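Local coordinates for protein N-acetylmuramoyl-L-alanine amidase (Mycolicibacterium smegmatis, PDB 7AGM) that probably hydrolyses, with the help of a bound zinc ion, the amide bond between N-acetylmuramic acid and L-alanine in peptidoglycan of the mycobacterial cell wall, at residues Phe55-Ala66 with Arg201-Ile212. Sequence-based numbering, arbitrary orientation.
Sequences FTWDTTLRVRAA and RQKYADAIVRGI
Phe55 turns the CE1–CZ edge of its ring to the face of Tyr204 in an offset edge-to-face pair, planes at 86° and Phe55 CE1 3.7 Å from Tyr204 CD2. Over one face of the Phe55 ring, toward its rim, sits Thr59 OG1, whose hydroxyl donates to Phe55 O one turn back, while the aliphatic part of Arg201 slides past CD1. The guanidinium edges of Arg62 and Arg201 both converge on Asp58 OD2: Arg201 NE gives a nearly straight bond of 2.7 Å to Asp58 OD2, and Arg62 NE reaches the same oxygen from the opposite face of the carboxylate. Two arginines thus grip one oxygen, and a water joins Arg62 NH2, Arg201 NH2 and, weakly, Asp58 OD1; the shared carboxylate probably offsets the closeness of the two positive groups. The kink of Arg201 at chi3 (-65°) folds its NE back onto Asp58, and its side chain fills a hole between Phe55, Asp58, Thr59 and Arg62. Arg62 is extended from CG to NE, and its guanidinium edge places NH1 2.9 Å from Gln202 OE1, a bond in the amide's carbonyl plane and on a lone pair. Gln202 NE2 is held in turn by Asp206 OD1. Toward the C-terminal ends the contact turns apolar: Ala205 CB comes 3.5 Å from Arg62 CB, and Val63 is a knob among Ala205, Ile208, Val209 and Ile212. Ala66 CB rests on Val209 CG2. The segment axes approach to 8.4 Å and cross at -49°. Helices 52-69 and 198-219 of this Amidase_3 zinc amidase domain, joined knobs-into-holes, pack on the central mixed sheet, with Phe55, Thr60, Ile208 and Ile212 touching strand 102-109; the Phe55 end lies near the zinc ligands Glu52 and His107.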
# COMPACT_ATOMS: atom_id res chain seq x y z
N PHE A 55 -3.89 11.07 3.62
CA PHE A 55 -4.71 9.87 3.78
C PHE A 55 -3.84 8.65 4.06
O PHE A 55 -4.14 7.86 4.96
CB PHE A 55 -5.55 9.61 2.53
CG PHE A 55 -6.14 8.23 2.50
CD1 PHE A 55 -7.21 7.91 3.31
CD2 PHE A 55 -5.59 7.24 1.70
CE1 PHE A 55 -7.75 6.63 3.32
CE2 PHE A 55 -6.12 5.96 1.69
CZ PHE A 55 -7.20 5.64 2.49
N THR A 56 -2.78 8.45 3.26
CA THR A 56 -1.98 7.25 3.45
C THR A 56 -1.25 7.29 4.79
O THR A 56 -1.12 6.26 5.46
CB THR A 56 -0.97 7.08 2.31
OG1 THR A 56 0.00 8.14 2.36
CG2 THR A 56 -1.68 7.07 0.94
N TRP A 57 -0.79 8.47 5.19
CA TRP A 57 -0.09 8.60 6.47
C TRP A 57 -0.99 8.21 7.64
O TRP A 57 -0.65 7.32 8.43
CB TRP A 57 0.41 10.04 6.61
CG TRP A 57 0.98 10.36 7.95
CD1 TRP A 57 0.45 11.19 8.91
CD2 TRP A 57 2.21 9.86 8.49
NE1 TRP A 57 1.28 11.23 10.00
CE2 TRP A 57 2.37 10.43 9.77
CE3 TRP A 57 3.20 9.00 8.00
CZ2 TRP A 57 3.47 10.16 10.57
CZ3 TRP A 57 4.30 8.73 8.81
CH2 TRP A 57 4.42 9.30 10.08
N ASP A 58 -2.15 8.85 7.75
CA ASP A 58 -3.01 8.59 8.90
C ASP A 58 -3.55 7.16 8.90
O ASP A 58 -3.59 6.51 9.95
CB ASP A 58 -4.13 9.62 8.98
CG ASP A 58 -4.91 9.50 10.26
OD1 ASP A 58 -4.36 9.90 11.31
OD2 ASP A 58 -6.05 9.00 10.23
N THR A 59 -3.92 6.65 7.72
CA THR A 59 -4.39 5.27 7.64
C THR A 59 -3.29 4.30 8.07
O THR A 59 -3.55 3.34 8.80
CB THR A 59 -4.87 4.97 6.22
OG1 THR A 59 -5.91 5.88 5.88
CG2 THR A 59 -5.41 3.55 6.11
N THR A 60 -2.04 4.57 7.66
CA THR A 60 -0.95 3.68 8.02
C THR A 60 -0.67 3.71 9.52
O THR A 60 -0.37 2.67 10.12
CB THR A 60 0.31 3.99 7.20
OG1 THR A 60 0.03 3.84 5.80
CG2 THR A 60 1.44 3.02 7.57
N LEU A 61 -0.81 4.89 10.16
CA LEU A 61 -0.64 4.97 11.61
C LEU A 61 -1.66 4.09 12.32
O LEU A 61 -1.35 3.45 13.33
CB LEU A 61 -0.78 6.42 12.07
CG LEU A 61 0.35 7.37 11.68
CD1 LEU A 61 0.06 8.78 12.19
CD2 LEU A 61 1.69 6.87 12.22
N ARG A 62 -2.89 4.06 11.82
CA ARG A 62 -3.93 3.22 12.40
C ARG A 62 -3.61 1.75 12.19
O ARG A 62 -3.78 0.94 13.11
CB ARG A 62 -5.28 3.59 11.81
CG ARG A 62 -5.70 5.01 12.22
CD ARG A 62 -6.89 5.52 11.42
NE ARG A 62 -7.16 6.93 11.70
CZ ARG A 62 -7.94 7.37 12.68
NH1 ARG A 62 -8.56 6.51 13.49
NH2 ARG A 62 -8.12 8.67 12.85
N VAL A 63 -3.12 1.38 10.99
CA VAL A 63 -2.68 0.01 10.75
C VAL A 63 -1.57 -0.38 11.73
O VAL A 63 -1.60 -1.45 12.34
CB VAL A 63 -2.24 -0.18 9.29
CG1 VAL A 63 -1.52 -1.52 9.10
CG2 VAL A 63 -3.43 -0.07 8.33
N ARG A 64 -0.58 0.50 11.89
CA ARG A 64 0.55 0.19 12.77
C ARG A 64 0.08 -0.06 14.20
O ARG A 64 0.52 -1.02 14.85
CB ARG A 64 1.59 1.31 12.75
CG ARG A 64 2.67 1.04 13.78
CD ARG A 64 3.80 1.99 13.69
NE ARG A 64 3.45 3.29 14.22
CZ ARG A 64 4.31 4.29 14.31
NH1 ARG A 64 5.57 4.12 13.92
NH2 ARG A 64 3.92 5.46 14.79
N ALA A 65 -0.78 0.81 14.72
CA ALA A 65 -1.27 0.64 16.09
C ALA A 65 -1.96 -0.71 16.27
O ALA A 65 -1.75 -1.39 17.28
CB ALA A 65 -2.23 1.78 16.44
N ALA A 66 -2.78 -1.12 15.30
CA ALA A 66 -3.48 -2.40 15.43
C ALA A 66 -2.51 -3.57 15.37
O ALA A 66 -2.65 -4.54 16.12
CB ALA A 66 -4.57 -2.52 14.37
N ARG A 201 -10.96 6.36 7.64
CA ARG A 201 -9.58 5.88 7.60
C ARG A 201 -9.40 4.69 8.53
O ARG A 201 -8.67 3.74 8.21
CB ARG A 201 -8.61 7.02 7.90
CG ARG A 201 -8.66 8.14 6.85
CD ARG A 201 -7.52 9.14 6.98
NE ARG A 201 -7.60 9.89 8.23
CZ ARG A 201 -8.29 11.02 8.40
NH1 ARG A 201 -8.98 11.55 7.40
NH2 ARG A 201 -8.29 11.63 9.59
N GLN A 202 -10.08 4.69 9.68
CA GLN A 202 -10.05 3.53 10.55
C GLN A 202 -10.69 2.32 9.88
O GLN A 202 -10.23 1.18 10.06
CB GLN A 202 -10.77 3.84 11.87
CG GLN A 202 -10.58 2.76 12.93
CD GLN A 202 -9.13 2.65 13.39
OE1 GLN A 202 -8.48 3.66 13.68
NE2 GLN A 202 -8.62 1.42 13.45
N LYS A 203 -11.75 2.55 9.10
CA LYS A 203 -12.42 1.47 8.36
C LYS A 203 -11.45 0.82 7.38
O LYS A 203 -11.33 -0.41 7.33
CB LYS A 203 -13.63 2.06 7.64
CG LYS A 203 -14.45 1.10 6.77
CD LYS A 203 -15.41 1.91 5.88
CE LYS A 203 -16.26 1.03 4.98
NZ LYS A 203 -17.12 0.12 5.78
N TYR A 204 -10.75 1.63 6.59
CA TYR A 204 -9.73 1.08 5.70
C TYR A 204 -8.64 0.36 6.48
O TYR A 204 -8.20 -0.73 6.09
CB TYR A 204 -9.10 2.20 4.86
CG TYR A 204 -9.99 2.75 3.75
CD1 TYR A 204 -10.42 1.93 2.70
CD2 TYR A 204 -10.36 4.08 3.75
CE1 TYR A 204 -11.22 2.44 1.68
CE2 TYR A 204 -11.15 4.60 2.75
CZ TYR A 204 -11.58 3.78 1.72
OH TYR A 204 -12.36 4.33 0.72
N ALA A 205 -8.17 0.96 7.57
CA ALA A 205 -7.10 0.35 8.35
C ALA A 205 -7.51 -1.00 8.91
O ALA A 205 -6.74 -1.97 8.84
CB ALA A 205 -6.65 1.29 9.48
N ASP A 206 -8.73 -1.10 9.45
CA ASP A 206 -9.19 -2.36 10.03
C ASP A 206 -9.20 -3.47 8.99
O ASP A 206 -8.83 -4.61 9.28
CB ASP A 206 -10.60 -2.20 10.61
CG ASP A 206 -10.63 -1.36 11.87
OD1 ASP A 206 -9.58 -1.14 12.50
OD2 ASP A 206 -11.74 -0.92 12.24
N ALA A 207 -9.64 -3.15 7.77
CA ALA A 207 -9.67 -4.15 6.70
C ALA A 207 -8.27 -4.55 6.28
O ALA A 207 -7.99 -5.73 6.05
CB ALA A 207 -10.45 -3.59 5.51
N ILE A 208 -7.37 -3.57 6.15
CA ILE A 208 -5.99 -3.87 5.80
C ILE A 208 -5.34 -4.76 6.86
O ILE A 208 -4.63 -5.72 6.53
CB ILE A 208 -5.20 -2.57 5.54
CG1 ILE A 208 -5.78 -1.87 4.30
CG2 ILE A 208 -3.69 -2.86 5.42
CD1 ILE A 208 -5.22 -0.46 4.07
N VAL A 209 -5.59 -4.46 8.14
CA VAL A 209 -5.04 -5.28 9.22
C VAL A 209 -5.54 -6.72 9.13
O VAL A 209 -4.76 -7.67 9.32
CB VAL A 209 -5.36 -4.64 10.59
CG1 VAL A 209 -5.03 -5.61 11.72
CG2 VAL A 209 -4.58 -3.35 10.76
N ARG A 210 -6.82 -6.92 8.82
CA ARG A 210 -7.33 -8.28 8.65
C ARG A 210 -6.61 -9.00 7.52
O ARG A 210 -6.27 -10.18 7.63
CB ARG A 210 -8.83 -8.27 8.40
CG ARG A 210 -9.67 -7.87 9.61
CD ARG A 210 -11.14 -7.75 9.25
NE ARG A 210 -11.72 -9.04 8.88
CZ ARG A 210 -12.97 -9.20 8.43
NH1 ARG A 210 -13.77 -8.16 8.30
NH2 ARG A 210 -13.41 -10.42 8.11
N GLY A 211 -6.36 -8.29 6.42
CA GLY A 211 -5.57 -8.87 5.34
C GLY A 211 -4.16 -9.26 5.77
O GLY A 211 -3.67 -10.34 5.44
N ILE A 212 -3.49 -8.36 6.49
CA ILE A 212 -2.13 -8.63 6.95
C ILE A 212 -2.11 -9.81 7.91
O ILE A 212 -1.31 -10.74 7.76
CB ILE A 212 -1.51 -7.37 7.59
CG1 ILE A 212 -1.38 -6.27 6.54
CG2 ILE A 212 -0.16 -7.71 8.24
CD1 ILE A 212 -0.88 -4.94 7.13
O HOH W 1 -6.83 11.27 12.16
O HOH W 2 -5.91 1.02 14.87